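Local coordinates for stage II sporulation protein SA (PDB 3O6Q), which is the toxic component of a type II toxin-antitoxin system, causing cell death during sporulation of Bacillus subtilis unless its cognate antitoxin SpoIISB neutralises it, at residues L23-T28 / S128-F133; A67-Y72 / I111-E116; D79-H84 / V121-S126; V100-Y105 / F133-F138. All blocks are in the same frame, centred on the assembly; numbering follows the deposited sequence.

Four contacts illustrate how a small domain, predicted to be cytoplasmic, folds back on itself. From the N terminus, helix 7-35 opens contact 1, strand 66-71 opens contact 2, helix 75-82 opens contact 3 and the segment 100-105 opens contact 4. The chain then returns: 111-116 closes contact 2, 121-126 closes contact 3, 128-133 closes contact 1 and 133-138 closes contact 4. Contacts 2 and 3 thus lie wholly within the long loop of contact 1 and cross each other, whereas contact 4 crosses all three. Contacts 2 and 3 use opposite faces of the antiparallel sheet; contacts 1 and 4 fasten helix 132-148 and the turn before it to the long N-terminal helix and to the sheet edge.

Contact 1: L23-T28 / S128-F133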
loop_
_atom_site.group_PDB
_atom_site.type_symbol
_atom_site.label_atom_id
_atom_site.label_comp_id
_atom_site.label_asym_id
_atom_site.label_seq_id
_atom_site.Cartn_x
_atom_site.Cartn_y
_atom_site.Cartn_z
ATOM N N LEU A 23 9.325 3.955 -0.089
ATOM C CA LEU A 23 9.588 2.991 0.968
ATOM C C LEU A 23 9.214 3.585 2.323
ATOM O O LEU A 23 8.532 2.915 3.114
ATOM C CB LEU A 23 11.037 2.541 0.963
ATOM C CG LEU A 23 11.471 1.598 2.113
ATOM C CD1 LEU A 23 10.664 0.350 2.159
ATOM C CD2 LEU A 23 12.951 1.297 2.002
ATOM N N ASN A 24 9.627 4.829 2.593
ATOM C CA ASN A 24 9.288 5.490 3.880
ATOM C C ASN A 24 7.775 5.666 4.070
ATOM O O ASN A 24 7.211 5.396 5.157
ATOM C CB ASN A 24 9.963 6.859 4.040
ATOM C CG ASN A 24 11.481 6.771 4.205
ATOM O OD1 ASN A 24 12.028 5.720 4.550
ATOM N ND2 ASN A 24 12.174 7.901 3.976
ATOM N N ARG A 25 7.108 6.126 3.029
ATOM C CA ARG A 25 5.677 6.392 3.137
ATOM C C ARG A 25 4.948 5.064 3.319
ATOM O O ARG A 25 3.987 4.998 4.056
ATOM C CB ARG A 25 5.171 7.159 1.921
ATOM C CG ARG A 25 5.635 8.558 1.876
ATOM C CD ARG A 25 5.037 9.358 0.727
ATOM N NE ARG A 25 5.494 10.734 0.747
ATOM C CZ ARG A 25 5.303 11.615 -0.236
ATOM N NH1 ARG A 25 4.681 11.278 -1.372
ATOM N NH2 ARG A 25 5.774 12.850 -0.081
ATOM N N LEU A 26 5.445 4.004 2.688
ATOM C CA LEU A 26 4.807 2.697 2.808
ATOM C C LEU A 26 5.090 2.083 4.191
ATOM O O LEU A 26 4.206 1.497 4.800
ATOM C CB LEU A 26 5.202 1.773 1.645
ATOM C CG LEU A 26 4.409 0.446 1.657
ATOM C CD1 LEU A 26 2.873 0.661 1.578
ATOM C CD2 LEU A 26 4.921 -0.496 0.558
ATOM N N LYS A 27 6.300 2.284 4.713
ATOM C CA LYS A 27 6.596 1.968 6.119
ATOM C C LYS A 27 5.645 2.645 7.099
ATOM O O LYS A 27 5.109 2.025 8.007
ATOM C CB LYS A 27 8.029 2.386 6.471
ATOM C CG LYS A 27 9.086 1.425 5.969
ATOM C CD LYS A 27 10.460 1.984 6.078
ATOM C CE LYS A 27 10.925 2.036 7.519
ATOM N NZ LYS A 27 12.330 2.543 7.504
ATOM N N THR A 28 5.440 3.930 6.933
ATOM C CA THR A 28 4.468 4.645 7.752
ATOM C C THR A 28 3.066 4.115 7.635
ATOM O O THR A 28 2.385 3.950 8.630
ATOM C CB THR A 28 4.499 6.123 7.428
ATOM O OG1 THR A 28 5.838 6.584 7.702
ATOM C CG2 THR A 28 3.490 6.951 8.272
ATOM N N SER A 128 7.724 18.322 -1.156
ATOM C CA SER A 128 8.618 17.459 -1.936
ATOM C C SER A 128 7.894 16.913 -3.158
ATOM O O SER A 128 7.948 17.550 -4.203
ATOM C CB SER A 128 9.237 16.332 -1.102
ATOM O OG SER A 128 8.259 15.570 -0.439
ATOM N N ILE A 129 7.193 15.783 -3.030
ATOM C CA ILE A 129 6.634 15.100 -4.198
ATOM C C ILE A 129 5.377 14.307 -3.889
ATOM O O ILE A 129 5.338 13.611 -2.891
ATOM C CB ILE A 129 7.687 14.153 -4.787
ATOM C CG1 ILE A 129 8.631 14.930 -5.713
ATOM C CG2 ILE A 129 7.087 13.067 -5.562
ATOM C CD1 ILE A 129 9.921 14.166 -6.033
ATOM N N VAL A 130 4.353 14.425 -4.731
ATOM C CA VAL A 130 3.212 13.516 -4.712
ATOM C C VAL A 130 2.925 13.018 -6.131
ATOM O O VAL A 130 2.904 13.789 -7.069
ATOM C CB VAL A 130 1.850 14.134 -4.240
ATOM C CG1 VAL A 130 1.680 14.050 -2.742
ATOM C CG2 VAL A 130 1.673 15.556 -4.736
ATOM N N THR A 131 2.657 11.726 -6.264
ATOM C CA THR A 131 2.462 11.082 -7.564
ATOM C C THR A 131 1.294 10.104 -7.479
ATOM O O THR A 131 0.621 10.006 -6.447
ATOM C CB THR A 131 3.734 10.274 -7.942
ATOM O OG1 THR A 131 3.847 9.163 -7.045
ATOM C CG2 THR A 131 4.981 11.093 -7.843
ATOM N N GLU A 132 1.096 9.336 -8.551
ATOM C CA GLU A 132 0.215 8.176 -8.541
ATOM C C GLU A 132 0.414 7.174 -7.373
ATOM O O GLU A 132 -0.542 6.537 -6.960
ATOM C CB GLU A 132 0.291 7.463 -9.873
ATOM C CG GLU A 132 1.598 6.803 -10.177
ATOM C CD GLU A 132 2.787 7.727 -10.269
ATOM O OE1 GLU A 132 2.742 8.812 -10.915
ATOM O OE2 GLU A 132 3.825 7.315 -9.728
ATOM N N PHE A 133 1.627 7.041 -6.820
ATOM C CA PHE A 133 1.829 6.204 -5.663
ATOM C C PHE A 133 0.940 6.693 -4.545
ATOM O O PHE A 133 0.312 5.910 -3.800
ATOM C CB PHE A 133 3.281 6.259 -5.187
ATOM C CG PHE A 133 4.245 5.372 -5.968
ATOM C CD1 PHE A 133 4.862 5.839 -7.141
ATOM C CD2 PHE A 133 4.571 4.099 -5.500
ATOM C CE1 PHE A 133 5.799 5.033 -7.867
ATOM C CE2 PHE A 133 5.481 3.265 -6.200
ATOM C CZ PHE A 133 6.109 3.739 -7.393
#
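The turn that leads into helix 132-148 is fastened to the long N-terminal helix by Arg25, which reaches across to the backbone carbonyl of Ile129. With CG anti to its own carbonyl carbon (chi1 -71°) and the chain extended as far as NE, the side chain spans the gap and presents its guanidinium end-on. Both terminal nitrogens then share one acceptor: Arg25 NH1 and Arg25 NH2 each donate to Ile129 O at 2.9 Å, with the oxygen close to the guanidinium plane and both bonds bent, at 143° and 139°. NH1 also forms a salt bridge with Asp134. Just downstream, Thr131 is the N-cap of the helix, its OG1 accepting from Phe133 N at 3.1 Å. The principle at work is that a buried arginine can hold a loop by a backbone carbonyl, whatever side chain that residue carries. Gripped twice, the carbonyl of Ile129 is probably polarised, while the carboxylate of Asp134 probably offsets the buried positive charge.

Contact 2: A67-Y72 / I111-E116; sequences ASLCHY and IPFTIE
Leu69 meets two residues of the segment 111-116 with its two methyl branches. CD1 of Leu69 lies 3.9 Å from CD2 of Phe113, coming obliquely to the ring, and the two side chains cross at about a right angle. The other branch is a looser neighbour, Leu69 CD2 standing 4.4 Å from Ile115 CD1. No hydrogen bond joins the segments; the contact is wholly apolar and its three residues are buried. Since the alpha carbons of Leu69 and Phe113 are 8.7 Å apart, reach matters: Leu69 places CG anti to the backbone N (chi1 -170°), and Phe113 does the same. What sets the spacing is the strand between them. Strand 118-125 pairs with both neighbours, Cys70 with Val121 on one side and Phe113 with Tyr120 on the other, and its Ile122 touches both Leu69 and Phe113. The backbone N of Leu69 is held by Asp53. Beyond this shell, Phe113, Thr114 and Ile115 pair in an antiparallel ladder with a strand of one chain of another protein, extending the sheet, and Cys70 is joined by a disulfide to a further such chain. Helix 45-61 covers this face of the sheet, with Ala49 on Leu69 and on Ile115.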
loop_
_atom_site.group_PDB
_atom_site.type_symbol
_atom_site.label_atom_id
_atom_site.label_comp_id
_atom_site.label_asym_id
_atom_site.label_seq_id
_atom_site.Cartn_x
_atom_site.Cartn_y
_atom_site.Cartn_z
ATOM N N ALA A 67 -3.202 16.123 2.868
ATOM C CA ALA A 67 -4.390 15.555 2.235
ATOM C C ALA A 67 -5.642 16.234 2.805
ATOM O O ALA A 67 -5.684 16.601 3.987
ATOM C CB ALA A 67 -4.444 14.075 2.437
ATOM N N SER A 68 -6.644 16.409 1.944
ATOM C CA SER A 68 -7.917 17.030 2.304
ATOM C C SER A 68 -9.008 16.423 1.444
ATOM O O SER A 68 -8.736 15.890 0.377
ATOM C CB SER A 68 -7.905 18.519 2.041
ATOM O OG SER A 68 -6.814 19.153 2.652
ATOM N N LEU A 69 -10.235 16.528 1.935
ATOM C CA LEU A 69 -11.426 16.123 1.234
ATOM C C LEU A 69 -12.207 17.393 0.976
ATOM O O LEU A 69 -12.619 18.066 1.912
ATOM C CB LEU A 69 -12.246 15.161 2.086
ATOM C CG LEU A 69 -13.403 14.498 1.304
ATOM C CD1 LEU A 69 -12.901 13.851 0.034
ATOM C CD2 LEU A 69 -14.130 13.448 2.103
ATOM N N CYS A 70 -12.374 17.745 -0.295
ATOM C CA CYS A 70 -12.937 19.026 -0.650
ATOM C C CYS A 70 -14.276 18.819 -1.337
ATOM O O CYS A 70 -14.412 17.942 -2.185
ATOM C CB CYS A 70 -11.964 19.789 -1.561
ATOM S SG CYS A 70 -10.405 20.230 -0.800
ATOM N N HIS A 71 -15.268 19.618 -0.951
ATOM C CA HIS A 71 -16.550 19.589 -1.625
ATOM C C HIS A 71 -16.292 19.949 -3.077
ATOM O O HIS A 71 -15.414 20.759 -3.369
ATOM C CB HIS A 71 -17.535 20.571 -0.977
ATOM C CG HIS A 71 -18.073 20.107 0.349
ATOM N ND1 HIS A 71 -19.142 19.240 0.458
ATOM C CD2 HIS A 71 -17.683 20.387 1.621
ATOM C CE1 HIS A 71 -19.383 19.003 1.738
ATOM N NE2 HIS A 71 -18.508 19.679 2.464
ATOM N N TYR A 72 -17.017 19.315 -3.981
ATOM C CA TYR A 72 -16.894 19.613 -5.392
ATOM C C TYR A 72 -18.282 19.553 -6.044
ATOM O O TYR A 72 -18.484 18.900 -7.069
ATOM C CB TYR A 72 -15.887 18.657 -6.044
ATOM C CG TYR A 72 -15.443 19.131 -7.414
ATOM C CD1 TYR A 72 -14.460 20.102 -7.557
ATOM C CD2 TYR A 72 -16.019 18.625 -8.561
ATOM C CE1 TYR A 72 -14.078 20.566 -8.808
ATOM C CE2 TYR A 72 -15.635 19.073 -9.810
ATOM C CZ TYR A 72 -14.665 20.046 -9.934
ATOM O OH TYR A 72 -14.308 20.503 -11.195
ATOM N N ILE A 111 -8.149 14.170 -7.072
ATOM C CA ILE A 111 -8.758 12.863 -7.300
ATOM C C ILE A 111 -10.245 13.005 -7.070
ATOM O O ILE A 111 -10.686 13.177 -5.930
ATOM C CB ILE A 111 -8.205 11.837 -6.319
ATOM C CG1 ILE A 111 -6.682 11.893 -6.234
ATOM C CG2 ILE A 111 -8.612 10.438 -6.730
ATOM C CD1 ILE A 111 -6.107 10.957 -5.156
ATOM N N PRO A 112 -11.026 12.992 -8.151
ATOM C CA PRO A 112 -12.477 13.109 -7.949
ATOM C C PRO A 112 -12.991 11.928 -7.143
ATOM O O PRO A 112 -12.608 10.788 -7.386
ATOM C CB PRO A 112 -13.051 13.097 -9.382
ATOM C CG PRO A 112 -11.925 13.609 -10.245
ATOM C CD PRO A 112 -10.631 13.185 -9.560
ATOM N N PHE A 113 -13.870 12.205 -6.199
ATOM C CA PHE A 113 -14.339 11.194 -5.292
ATOM C C PHE A 113 -15.814 11.434 -4.993
ATOM O O PHE A 113 -16.250 12.577 -4.833
ATOM C CB PHE A 113 -13.479 11.279 -4.029
ATOM C CG PHE A 113 -13.861 10.314 -2.978
ATOM C CD1 PHE A 113 -13.686 8.976 -3.179
ATOM C CD2 PHE A 113 -14.378 10.752 -1.778
ATOM C CE1 PHE A 113 -13.993 8.071 -2.201
ATOM C CE2 PHE A 113 -14.717 9.857 -0.778
ATOM C CZ PHE A 113 -14.522 8.508 -0.988
ATOM N N THR A 114 -16.582 10.348 -4.931
ATOM C CA THR A 114 -18.050 10.437 -4.794
ATOM C C THR A 114 -18.569 9.573 -3.640
ATOM O O THR A 114 -18.319 8.379 -3.613
ATOM C CB THR A 114 -18.735 10.016 -6.103
ATOM O OG1 THR A 114 -18.137 10.741 -7.174
ATOM C CG2 THR A 114 -20.212 10.303 -6.088
ATOM N N ILE A 115 -19.262 10.203 -2.688
ATOM C CA ILE A 115 -19.944 9.505 -1.599
ATOM C C ILE A 115 -21.439 9.589 -1.875
ATOM O O ILE A 115 -22.030 10.684 -1.897
ATOM C CB ILE A 115 -19.669 10.111 -0.195
ATOM C CG1 ILE A 115 -18.139 10.187 0.091
ATOM C CG2 ILE A 115 -20.472 9.321 0.901
ATOM C CD1 ILE A 115 -17.757 10.972 1.404
ATOM N N GLU A 116 -22.035 8.420 -2.090
ATOM C CA GLU A 116 -23.420 8.298 -2.505
ATOM C C GLU A 116 -23.746 9.214 -3.694
ATOM O O GLU A 116 -23.387 8.881 -4.816
ATOM C CB GLU A 116 -24.360 8.487 -1.303
ATOM C CG GLU A 116 -24.345 7.269 -0.386
ATOM C CD GLU A 116 -25.126 7.478 0.894
ATOM O OE1 GLU A 116 -26.190 8.144 0.843
ATOM O OE2 GLU A 116 -24.679 6.970 1.955
#

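Contact 3: D79-H84 / V121-S126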
loop_
_atom_site.group_PDB
_atom_site.type_symbol
_atom_site.label_atom_id
_atom_site.label_comp_id
_atom_site.label_asym_id
_atom_site.label_seq_id
_atom_site.Cartn_x
_atom_site.Cartn_y
_atom_site.Cartn_z
ATOM N N ASP A 79 -14.433 26.611 -8.052
ATOM C CA ASP A 79 -13.561 27.785 -8.208
ATOM C C ASP A 79 -12.540 27.890 -7.079
ATOM O O ASP A 79 -11.373 28.200 -7.329
ATOM C CB ASP A 79 -14.365 29.084 -8.312
ATOM C CG ASP A 79 -15.249 29.136 -9.556
ATOM O OD1 ASP A 79 -14.968 28.373 -10.507
ATOM O OD2 ASP A 79 -16.224 29.928 -9.579
ATOM N N ARG A 80 -12.959 27.595 -5.854
ATOM C CA ARG A 80 -12.040 27.563 -4.731
ATOM C C ARG A 80 -10.892 26.628 -5.065
ATOM O O ARG A 80 -9.729 26.973 -4.905
ATOM C CB ARG A 80 -12.721 27.054 -3.460
ATOM C CG ARG A 80 -13.743 27.985 -2.813
ATOM C CD ARG A 80 -14.597 27.258 -1.794
ATOM N NE ARG A 80 -15.628 28.145 -1.239
ATOM C CZ ARG A 80 -16.905 27.814 -1.046
ATOM N NH1 ARG A 80 -17.381 26.615 -1.386
ATOM N NH2 ARG A 80 -17.725 28.711 -0.523
ATOM N N LEU A 81 -11.221 25.437 -5.539
ATOM C CA LEU A 81 -10.199 24.442 -5.819
ATOM C C LEU A 81 -9.253 24.922 -6.933
ATOM O O LEU A 81 -8.047 24.964 -6.726
ATOM C CB LEU A 81 -10.875 23.116 -6.173
ATOM C CG LEU A 81 -10.149 21.835 -5.818
ATOM C CD1 LEU A 81 -9.686 21.843 -4.395
ATOM C CD2 LEU A 81 -11.125 20.710 -6.005
ATOM N N THR A 82 -9.817 25.347 -8.068
ATOM C CA THR A 82 -9.058 25.584 -9.313
ATOM C C THR A 82 -8.378 26.961 -9.524
ATOM O O THR A 82 -7.591 27.111 -10.469
ATOM C CB THR A 82 -9.926 25.324 -10.579
ATOM O OG1 THR A 82 -11.066 26.182 -10.572
ATOM C CG2 THR A 82 -10.398 23.872 -10.674
ATOM N N GLU A 83 -8.684 27.955 -8.680
ATOM C CA GLU A 83 -8.024 29.290 -8.728
ATOM C C GLU A 83 -6.539 29.216 -8.322
ATOM O O GLU A 83 -5.781 30.127 -8.602
ATOM C CB GLU A 83 -8.782 30.338 -7.879
ATOM C CG GLU A 83 -8.775 30.092 -6.363
ATOM C CD GLU A 83 -9.300 31.277 -5.545
ATOM O OE1 GLU A 83 -10.079 32.095 -6.087
ATOM O OE2 GLU A 83 -8.925 31.377 -4.356
ATOM N N HIS A 84 -6.126 28.119 -7.686
ATOM C CA HIS A 84 -4.720 27.897 -7.317
ATOM C C HIS A 84 -3.891 27.371 -8.507
ATOM O O HIS A 84 -2.771 26.875 -8.309
ATOM C CB HIS A 84 -4.628 26.875 -6.158
ATOM C CG HIS A 84 -5.449 27.221 -4.945
ATOM N ND1 HIS A 84 -5.189 26.676 -3.706
ATOM C CD2 HIS A 84 -6.497 28.067 -4.769
ATOM C CE1 HIS A 84 -6.042 27.166 -2.822
ATOM N NE2 HIS A 84 -6.839 28.018 -3.440
ATOM N N VAL A 121 -13.407 16.088 -3.999
ATOM C CA VAL A 121 -12.112 15.896 -4.604
ATOM C C VAL A 121 -11.132 15.710 -3.469
ATOM O O VAL A 121 -11.091 16.503 -2.566
ATOM C CB VAL A 121 -11.736 17.090 -5.525
ATOM C CG1 VAL A 121 -10.302 17.012 -5.960
ATOM C CG2 VAL A 121 -12.618 17.098 -6.737
ATOM N N ILE A 122 -10.417 14.601 -3.471
ATOM C CA ILE A 122 -9.341 14.399 -2.538
ATOM C C ILE A 122 -8.136 15.193 -3.061
ATOM O O ILE A 122 -7.572 14.851 -4.099
ATOM C CB ILE A 122 -8.967 12.903 -2.420
ATOM C CG1 ILE A 122 -10.128 12.058 -1.906
ATOM C CG2 ILE A 122 -7.792 12.717 -1.438
ATOM C CD1 ILE A 122 -10.014 10.585 -2.350
ATOM N N LYS A 123 -7.754 16.242 -2.341
ATOM C CA LYS A 123 -6.576 17.033 -2.652
ATOM C C LYS A 123 -5.345 16.538 -1.930
ATOM O O LYS A 123 -5.303 16.587 -0.712
ATOM C CB LYS A 123 -6.816 18.476 -2.238
ATOM C CG LYS A 123 -5.701 19.468 -2.590
ATOM C CD LYS A 123 -6.154 20.889 -2.312
ATOM C CE LYS A 123 -5.033 21.902 -2.514
ATOM N NZ LYS A 123 -5.382 23.305 -2.059
ATOM N N LEU A 124 -4.337 16.104 -2.687
ATOM C CA LEU A 124 -2.992 15.803 -2.157
ATOM C C LEU A 124 -1.926 16.771 -2.676
ATOM O O LEU A 124 -1.687 16.855 -3.894
ATOM C CB LEU A 124 -2.553 14.408 -2.562
ATOM C CG LEU A 124 -3.532 13.250 -2.303
ATOM C CD1 LEU A 124 -2.905 11.988 -2.821
ATOM C CD2 LEU A 124 -3.937 13.125 -0.828
ATOM N N THR A 125 -1.260 17.476 -1.762
ATOM C CA THR A 125 -0.126 18.334 -2.107
ATOM C C THR A 125 1.090 18.037 -1.235
ATOM O O THR A 125 0.974 17.424 -0.180
ATOM C CB THR A 125 -0.432 19.816 -1.893
ATOM O OG1 THR A 125 -0.598 20.034 -0.492
ATOM C CG2 THR A 125 -1.673 20.234 -2.680
ATOM N N SER A 126 2.252 18.517 -1.669
ATOM C CA SER A 126 3.492 18.216 -0.986
ATOM C C SER A 126 4.521 19.240 -1.397
ATOM O O SER A 126 4.573 19.645 -2.545
ATOM C CB SER A 126 3.973 16.810 -1.360
ATOM O OG SER A 126 5.157 16.451 -0.694
#
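Leu81 and Val121 bring helix 75-82 against one face of the antiparallel sheet, a helix-on-sheet layer of this domain. The apolar part is centred on one methyl group. CD2 of Leu81 settles on the branched end of Val121, 3.7 Å from Val121 CB and 3.8 Å from Val121 CG1, so the leucine branch meets the fork of the valine. The other methyl of the leucine turns to the next residue on the same face, Leu81 CD1 lying 4.2 Å from the Lys123 methylene CD. Ile122, between Val121 and Lys123 in the strand, points away and belongs to the opposite face. Around Leu81 and Val121, the leucine also packs on Cys70 and Tyr72, so it lies over strands 66-71 and 118-125, while Leu110 of the third strand flanks Val121 and Lys123. The polar part lies at the exposed margin. Lys123 runs out fully extended, CG anti to its backbone N (chi1 -176°), carrying its charged end past the leucine to the imidazole of His84, which it crosses at about a right angle. The contact is one of proximity, not of a hydrogen bond: Lys123 NZ comes to the ring obliquely, 3.8 Å from His84 ND1 and 4.0 Å from His84 CE1.

Contact 4: V100-Y105 / F133-F138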
loop_
_atom_site.group_PDB
_atom_site.type_symbol
_atom_site.label_atom_id
_atom_site.label_comp_id
_atom_site.label_asym_id
_atom_site.label_seq_id
_atom_site.Cartn_x
_atom_site.Cartn_y
_atom_site.Cartn_z
ATOM N N VAL A 100 -8.421 11.877 -12.618
ATOM C CA VAL A 100 -7.410 12.453 -11.763
ATOM C C VAL A 100 -6.704 13.606 -12.487
ATOM O O VAL A 100 -6.517 13.544 -13.703
ATOM C CB VAL A 100 -6.384 11.415 -11.334
ATOM C CG1 VAL A 100 -5.415 12.040 -10.360
ATOM C CG2 VAL A 100 -7.096 10.227 -10.719
ATOM N N TYR A 101 -6.325 14.644 -11.743
ATOM C CA TYR A 101 -5.501 15.717 -12.273
ATOM C C TYR A 101 -4.169 15.790 -11.531
ATOM O O TYR A 101 -4.118 15.849 -10.285
ATOM C CB TYR A 101 -6.183 17.060 -12.161
ATOM C CG TYR A 101 -5.292 18.224 -12.593
ATOM C CD1 TYR A 101 -5.258 18.675 -13.910
ATOM C CD2 TYR A 101 -4.478 18.867 -11.674
ATOM C CE1 TYR A 101 -4.431 19.743 -14.289
ATOM C CE2 TYR A 101 -3.664 19.943 -12.029
ATOM C CZ TYR A 101 -3.632 20.361 -13.325
ATOM O OH TYR A 101 -2.814 21.435 -13.619
ATOM N N TYR A 102 -3.098 15.767 -12.320
ATOM C CA TYR A 102 -1.758 15.994 -11.820
ATOM C C TYR A 102 -1.204 17.235 -12.466
ATOM O O TYR A 102 -1.465 17.514 -13.642
ATOM C CB TYR A 102 -0.841 14.887 -12.254
ATOM C CG TYR A 102 -1.210 13.501 -11.800
ATOM C CD1 TYR A 102 -0.902 13.083 -10.521
ATOM C CD2 TYR A 102 -1.810 12.594 -12.668
ATOM C CE1 TYR A 102 -1.215 11.841 -10.089
ATOM C CE2 TYR A 102 -2.130 11.302 -12.247
ATOM C CZ TYR A 102 -1.822 10.923 -10.950
ATOM O OH TYR A 102 -2.100 9.633 -10.483
ATOM N N ASP A 103 -0.424 17.964 -11.691
ATOM C CA ASP A 103 0.432 18.997 -12.209
ATOM C C ASP A 103 1.604 18.293 -12.870
ATOM O O ASP A 103 1.811 17.083 -12.669
ATOM C CB ASP A 103 0.872 19.895 -11.044
ATOM C CG ASP A 103 1.903 19.258 -10.198
ATOM O OD1 ASP A 103 1.595 18.135 -9.749
ATOM O OD2 ASP A 103 2.982 19.868 -9.980
ATOM N N GLN A 104 2.354 19.029 -13.675
ATOM C CA GLN A 104 3.518 18.497 -14.386
ATOM C C GLN A 104 4.712 18.253 -13.458
ATOM O O GLN A 104 5.597 17.493 -13.796
ATOM C CB GLN A 104 3.883 19.471 -15.518
ATOM C CG GLN A 104 2.735 19.634 -16.591
ATOM C CD GLN A 104 2.162 18.277 -17.044
ATOM O OE1 GLN A 104 2.841 17.505 -17.726
ATOM N NE2 GLN A 104 0.925 17.970 -16.630
ATOM N N TYR A 105 4.706 18.891 -12.281
ATOM C CA TYR A 105 5.875 18.998 -11.379
ATOM C C TYR A 105 5.865 18.142 -10.112
ATOM O O TYR A 105 6.803 18.227 -9.294
ATOM C CB TYR A 105 6.032 20.464 -10.967
ATOM C CG TYR A 105 6.216 21.355 -12.181
ATOM C CD1 TYR A 105 5.258 22.302 -12.541
ATOM C CD2 TYR A 105 7.335 21.192 -13.014
ATOM C CE1 TYR A 105 5.425 23.093 -13.683
ATOM C CE2 TYR A 105 7.520 21.975 -14.153
ATOM C CZ TYR A 105 6.560 22.916 -14.479
ATOM O OH TYR A 105 6.731 23.692 -15.591
ATOM N N PHE A 133 1.627 7.041 -6.820
ATOM C CA PHE A 133 1.829 6.204 -5.663
ATOM C C PHE A 133 0.940 6.693 -4.545
ATOM O O PHE A 133 0.312 5.910 -3.800
ATOM C CB PHE A 133 3.281 6.259 -5.187
ATOM C CG PHE A 133 4.245 5.372 -5.968
ATOM C CD1 PHE A 133 4.862 5.839 -7.141
ATOM C CD2 PHE A 133 4.571 4.099 -5.500
ATOM C CE1 PHE A 133 5.799 5.033 -7.867
ATOM C CE2 PHE A 133 5.481 3.265 -6.200
ATOM C CZ PHE A 133 6.109 3.739 -7.393
ATOM N N ASP A 134 0.867 8.001 -4.414
ATOM C CA ASP A 134 0.032 8.578 -3.380
ATOM C C ASP A 134 -1.444 8.442 -3.690
ATOM O O ASP A 134 -2.237 8.155 -2.827
ATOM C CB ASP A 134 0.453 10.012 -3.168
ATOM C CG ASP A 134 1.930 10.095 -2.883
ATOM O OD1 ASP A 134 2.326 9.561 -1.843
ATOM O OD2 ASP A 134 2.707 10.608 -3.719
ATOM N N TYR A 135 -1.795 8.578 -4.950
ATOM C CA TYR A 135 -3.118 8.211 -5.390
ATOM C C TYR A 135 -3.453 6.811 -4.880
ATOM O O TYR A 135 -4.515 6.574 -4.304
ATOM C CB TYR A 135 -3.184 8.252 -6.918
ATOM C CG TYR A 135 -4.344 7.517 -7.494
ATOM C CD1 TYR A 135 -5.590 8.099 -7.528
ATOM C CD2 TYR A 135 -4.203 6.243 -7.997
ATOM C CE1 TYR A 135 -6.664 7.447 -8.059
ATOM C CE2 TYR A 135 -5.285 5.578 -8.538
ATOM C CZ TYR A 135 -6.523 6.186 -8.566
ATOM O OH TYR A 135 -7.646 5.550 -9.103
ATOM N N LEU A 136 -2.532 5.880 -5.084
ATOM C CA LEU A 136 -2.791 4.479 -4.734
ATOM C C LEU A 136 -2.945 4.312 -3.237
ATOM O O LEU A 136 -3.871 3.675 -2.792
ATOM C CB LEU A 136 -1.699 3.583 -5.307
ATOM C CG LEU A 136 -1.770 3.477 -6.858
ATOM C CD1 LEU A 136 -0.599 2.687 -7.516
ATOM C CD2 LEU A 136 -3.151 2.884 -7.279
ATOM N N LEU A 137 -2.057 4.918 -2.456
ATOM C CA LEU A 137 -2.120 4.779 -1.011
ATOM C C LEU A 137 -3.359 5.467 -0.491
ATOM O O LEU A 137 -4.091 4.923 0.336
ATOM C CB LEU A 137 -0.891 5.381 -0.341
ATOM C CG LEU A 137 0.387 4.560 -0.473
ATOM C CD1 LEU A 137 1.556 5.397 0.001
ATOM C CD2 LEU A 137 0.251 3.226 0.289
ATOM N N PHE A 138 -3.601 6.684 -0.934
ATOM C CA PHE A 138 -4.702 7.391 -0.343
ATOM C C PHE A 138 -6.046 6.869 -0.778
ATOM O O PHE A 138 -6.971 6.888 0.016
ATOM C CB PHE A 138 -4.525 8.897 -0.487
ATOM C CG PHE A 138 -3.514 9.443 0.513
ATOM C CD1 PHE A 138 -3.929 9.849 1.767
ATOM C CD2 PHE A 138 -2.175 9.406 0.252
ATOM C CE1 PHE A 138 -3.011 10.269 2.712
ATOM C CE2 PHE A 138 -1.255 9.818 1.203
ATOM C CZ PHE A 138 -1.664 10.239 2.426
#
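Tyr135, in the first turn of helix 132-148, meets Val100 and Tyr102 on different parts of its side chain. CG2 of Val100 approaches the ring obliquely, 3.9 Å from Tyr135 CE1 and 4.1 Å from Tyr135 CD1. Tyr102 comes instead to the root of that side chain: its OH lies 4.0 Å from Tyr135 CB, and the two tyrosines cross at about a right angle, without forming a ring stack. The torsions explain the difference. Tyr135 holds CG anti to its backbone N (chi1 163°), which swings the ring toward the segment 100-105, whereas Tyr102 sets CG anti to the carbonyl carbon (chi1 -60°) and carries its phenol across to the helix. Val100 serves both rings, since its CG1 sits 3.8 Å above one face of Tyr102, offset toward the rim, while CG2 faces Tyr135. Ile111 of the sheet packs on Tyr135 as well, and Val109 touches both Val100 and Tyr102.

The phenol oxygens have their partners across an interface, each hydrogen-bonded to the backbone of the chain of another protein, probably the antitoxin SpoIISB. Two tyrosines that cross at about a right angle, packed among apolar neighbours, thus present their hydroxyls to a bound chain. Within the toxin, the same cluster joins the edge of an antiparallel sheet to its C-terminal helix, an alpha/beta build consistent with the GAF-like fold of the SpoIISA cytoplasmic domain.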